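Local coordinates for protein Non-ribosomal peptide synthetase (Streptomyces halstedii, PDB 3WV4) that belongs to the non-ribosomal peptide synthetases and carries an AMP-binding domain of the ANL superfamily, at residues A[272-275]-A[276-280]; A[325-328]-A[329-333]. All coordinates share one frame; numbering follows the deposited sequence.

Contact 1 of 2, residues A[272-275]-A[276-280]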
loop_
_atom_site.group_PDB
_atom_site.type_symbol
_atom_site.label_atom_id
_atom_site.label_comp_id
_atom_site.label_asym_id
_atom_site.label_seq_id
_atom_site.Cartn_x
_atom_site.Cartn_y
_atom_site.Cartn_z
ATOM N N ALA A 272 0.887 24.113 -4.978
ATOM C CA ALA A 272 1.928 24.513 -3.994
ATOM C C ALA A 272 2.787 23.323 -3.560
ATOM O O ALA A 272 3.492 23.340 -2.547
ATOM C CB ALA A 272 1.297 25.167 -2.786
ATOM N N LEU A 273 2.728 22.281 -4.371
ATOM C CA LEU A 273 3.486 21.093 -4.159
ATOM C C LEU A 273 4.928 21.307 -3.700
ATOM O O LEU A 273 5.347 20.686 -2.725
ATOM C CB LEU A 273 3.465 20.274 -5.430
ATOM C CG LEU A 273 3.999 18.867 -5.257
ATOM C CD1 LEU A 273 3.225 18.123 -4.171
ATOM C CD2 LEU A 273 3.921 18.151 -6.591
ATOM N N VAL A 274 5.684 22.175 -4.389
ATOM C CA VAL A 274 7.121 22.315 -4.094
ATOM C C VAL A 274 7.387 22.882 -2.689
ATOM O O VAL A 274 8.296 22.435 -1.967
ATOM C CB VAL A 274 7.850 23.200 -5.111
ATOM C CG1 VAL A 274 9.329 23.326 -4.743
ATOM C CG2 VAL A 274 7.700 22.628 -6.523
ATOM N N LYS A 275 6.582 23.856 -2.327
ATOM C CA LYS A 275 6.608 24.443 -1.013
ATOM C C LYS A 275 6.268 23.403 0.060
ATOM O O LYS A 275 7.034 23.191 1.010
ATOM C CB LYS A 275 5.600 25.591 -0.975
ATOM C CG LYS A 275 5.701 26.496 0.237
ATOM C CD LYS A 275 4.489 27.410 0.291
ATOM C CE LYS A 275 4.714 28.539 1.260
ATOM N NZ LYS A 275 3.523 29.435 1.330
ATOM N N SER A 276 5.137 22.735 -0.100
ATOM C CA SER A 276 4.770 21.659 0.816
ATOM C C SER A 276 5.939 20.684 1.042
ATOM O O SER A 276 6.217 20.285 2.168
ATOM C CB SER A 276 3.549 20.908 0.287
ATOM O OG SER A 276 2.745 21.776 -0.493
ATOM N N LEU A 277 6.605 20.286 -0.033
ATOM C CA LEU A 277 7.686 19.343 0.093
ATOM C C LEU A 277 8.789 19.878 0.950
ATOM O O LEU A 277 9.243 19.197 1.865
ATOM C CB LEU A 277 8.251 18.968 -1.271
ATOM C CG LEU A 277 7.236 18.124 -2.058
ATOM C CD1 LEU A 277 7.592 18.057 -3.546
ATOM C CD2 LEU A 277 7.272 16.716 -1.497
ATOM N N ARG A 278 9.227 21.083 0.626
ATOM C CA ARG A 278 10.328 21.735 1.330
ATOM C C ARG A 278 9.985 21.972 2.788
ATOM O O ARG A 278 10.761 21.640 3.700
ATOM C CB ARG A 278 10.733 23.050 0.628
ATOM C CG ARG A 278 11.770 23.906 1.397
ATOM C CD ARG A 278 11.917 25.331 0.848
ATOM N NE ARG A 278 11.599 25.340 -0.582
ATOM C CZ ARG A 278 10.613 26.030 -1.155
ATOM N NH1 ARG A 278 9.831 26.856 -0.460
ATOM N NH2 ARG A 278 10.440 25.906 -2.461
ATOM N N GLU A 279 8.822 22.557 3.015
ATOM C CA GLU A 279 8.402 22.887 4.361
ATOM C C GLU A 279 8.124 21.663 5.224
ATOM O O GLU A 279 8.190 21.757 6.430
ATOM C CB GLU A 279 7.187 23.835 4.321
ATOM C CG GLU A 279 7.586 25.208 3.774
ATOM C CD GLU A 279 6.481 26.260 3.873
ATOM O OE1 GLU A 279 5.391 25.921 4.391
ATOM O OE2 GLU A 279 6.721 27.423 3.438
ATOM N N SER A 280 7.789 20.517 4.623
ATOM C CA SER A 280 7.578 19.281 5.412
ATOM C C SER A 280 8.927 18.627 5.687
ATOM O O SER A 280 9.043 17.747 6.492
ATOM C CB SER A 280 6.628 18.356 4.657
ATOM O OG SER A 280 7.196 17.942 3.419
#
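The carbonyl oxygen of Ala272, at the N-cap of a short helix, is gripped twice by Ser276. The backbone N of Ser276 reaches Ala272 O at 3.0 Å in a nearly straight bond (172° at the hydrogen), and Ser276 OG donates to Ala272 O at 2.7 Å from well above the carbonyl plane. A small chi1 of -29° swings the hydroxyl back beside its own backbone N, which brings both donors to the same acceptor. The next three backbone bonds follow the regular i to i+4 pattern: Leu277 N to Leu273 O, Arg278 N to Val274 O, and Glu279 N to Lys275 O, the last at 2.8 Å.

On the outer side, the carboxylate of Glu279 lies against the carbon chain of Lys275. Glu279 OE2 comes nearest Lys275 CE, at 3.2 Å, whereas Lys275 NZ stays 4.3 Å from Glu279 OE2, beyond a salt bridge, so any attraction is probably modest. Arg278 bends at chi3 (-28°), bringing its NH2 to 3.6 Å from Val274 CG1, and Val274 O lies over one guanidinium face, toward its rim. Asp302 forms a salt bridge with Arg278 NH2 and Gly305 O accepts from NE, which probably holds the bend. On the buried side, Leu273 CG meets Leu277 CD1 at 4.1 Å.

Helix 273-280 thus turns its apolar residues inward, Leu273 and Val274 against helix 289-300 at Leu298, and Leu273 and Leu277 against Phe238 of strand 236-239.

Contact 2 of 2, residues A[325-328]-A[329-333]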
loop_
_atom_site.group_PDB
_atom_site.type_symbol
_atom_site.label_atom_id
_atom_site.label_comp_id
_atom_site.label_asym_id
_atom_site.label_seq_id
_atom_site.Cartn_x
_atom_site.Cartn_y
_atom_site.Cartn_z
ATOM N N ASP A 325 15.527 12.966 -16.091
ATOM C CA ASP A 325 16.587 13.946 -16.185
ATOM C C ASP A 325 16.175 15.206 -15.455
ATOM O O ASP A 325 16.976 15.795 -14.707
ATOM C CB ASP A 325 16.915 14.271 -17.647
ATOM C CG ASP A 325 17.595 13.100 -18.405
ATOM O OD1 ASP A 325 18.117 12.134 -17.775
ATOM O OD2 ASP A 325 17.566 13.142 -19.669
ATOM N N ALA A 326 14.919 15.597 -15.634
ATOM C CA ALA A 326 14.442 16.839 -15.068
ATOM C C ALA A 326 14.423 16.755 -13.540
ATOM O O ALA A 326 14.695 17.728 -12.848
ATOM C CB ALA A 326 13.073 17.121 -15.589
ATOM N N LEU A 327 14.096 15.574 -13.023
ATOM C CA LEU A 327 14.028 15.389 -11.603
ATOM C C LEU A 327 15.431 15.464 -11.034
ATOM O O LEU A 327 15.635 16.025 -9.965
ATOM C CB LEU A 327 13.474 14.019 -11.259
ATOM C CG LEU A 327 11.973 13.802 -11.264
ATOM C CD1 LEU A 327 11.769 12.301 -11.120
ATOM C CD2 LEU A 327 11.206 14.610 -10.208
ATOM N N ARG A 328 16.377 14.857 -11.737
ATOM C CA ARG A 328 17.744 14.809 -11.236
ATOM C C ARG A 328 18.368 16.194 -11.238
ATOM O O ARG A 328 19.124 16.545 -10.334
ATOM C CB ARG A 328 18.581 13.839 -12.030
ATOM C CG ARG A 328 18.386 12.420 -11.574
ATOM C CD ARG A 328 19.167 11.467 -12.452
ATOM N NE ARG A 328 18.910 10.098 -12.032
ATOM C CZ ARG A 328 18.804 9.057 -12.859
ATOM N NH1 ARG A 328 18.905 9.236 -14.156
ATOM N NH2 ARG A 328 18.592 7.815 -12.385
ATOM N N SER A 329 17.997 16.982 -12.251
ATOM C CA SER A 329 18.464 18.331 -12.370
ATOM C C SER A 329 17.900 19.231 -11.241
ATOM O O SER A 329 18.629 20.005 -10.651
ATOM C CB SER A 329 18.092 18.852 -13.763
ATOM O OG SER A 329 18.566 20.152 -13.979
ATOM N N ALA A 330 16.629 19.049 -10.922
ATOM C CA ALA A 330 15.954 19.812 -9.877
ATOM C C ALA A 330 16.325 19.342 -8.474
ATOM O O ALA A 330 16.451 20.171 -7.590
ATOM C CB ALA A 330 14.450 19.757 -10.059
ATOM N N PHE A 331 16.545 18.043 -8.304
ATOM C CA PHE A 331 16.924 17.434 -7.026
ATOM C C PHE A 331 18.136 16.503 -7.194
ATOM O O PHE A 331 17.977 15.277 -7.230
ATOM C CB PHE A 331 15.778 16.614 -6.544
ATOM C CG PHE A 331 14.481 17.372 -6.512
ATOM C CD1 PHE A 331 13.560 17.217 -7.507
ATOM C CD2 PHE A 331 14.206 18.279 -5.455
ATOM C CE1 PHE A 331 12.389 17.922 -7.475
ATOM C CE2 PHE A 331 13.008 18.971 -5.411
ATOM C CZ PHE A 331 12.092 18.799 -6.438
ATOM N N PRO A 332 19.348 17.068 -7.291
ATOM C CA PRO A 332 20.508 16.234 -7.637
ATOM C C PRO A 332 20.904 15.295 -6.517
ATOM O O PRO A 332 21.625 14.379 -6.751
ATOM C CB PRO A 332 21.608 17.257 -7.865
ATOM C CG PRO A 332 21.155 18.425 -7.087
ATOM C CD PRO A 332 19.698 18.474 -7.259
ATOM N N GLY A 333 20.366 15.501 -5.330
ATOM C CA GLY A 333 20.567 14.575 -4.213
ATOM C C GLY A 333 19.614 13.412 -4.162
ATOM O O GLY A 333 19.656 12.632 -3.228
#
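Phe331 N donates to Leu327 O at 2.8 Å, drawing the first residue beyond the helix back onto its last turn. Two more i to i+4 bonds precede it, Ala330 N to Ala326 O at 3.0 Å and Ser329 N to Asp325 O at 2.9 Å. All three are somewhat bent at the hydrogen. Next to them, Pro332 has no N-H to offer Arg328 O; its CA comes within 3.0 Å of Arg328 O instead, in a CA-H...O contact.

The Phe331 side chain stays near the same carbonyl that its backbone uses. With CG beside the backbone N (chi1 -52°), the ring presents its edge to Leu327 O, which lies near the ring plane and 3.4 Å from Phe331 CD1. Leu327 CD2 then approaches Phe331 CD1 at 4.4 Å, a loose apolar contact. Arg328 extends from CG to NE and carries its guanidinium to a salt bridge with Glu356, while Asp325 OD1 accepts from Gln321 NE2 one turn earlier.

Farther out, Phe331 meets the ring of Phe312 with the planes at about 60°, and it shares Ile299 of helix 289-300 with Ala330. Thr296 of that helix touches Ala326 and Leu327. This is the C-terminal end of the helix in a beta-alpha-beta unit, where helix 321-330 connects the parallel strands 311-314 and 335-340.

Overall arrangement
Along the chain the two contacts come in series: 272-280, a short helix with its N-cap, and then 325-333, the end of helix 321-330 and the turn after it. Their centres are 16 Å apart and their nearest atoms about 5 Å apart, without touching. Helix 289-300 packs against both helices and so joins them indirectly; Ala306, a loop residue after that helix, touches both Leu277 and Phe331. Each helix leads into a strand of one mixed sheet, 284-287 after contact 1 and 335-340 after contact 2, with the parallel strand 311-314 between them. Both contacts lie on the same side of the chain's centre, within the AMP-binding region.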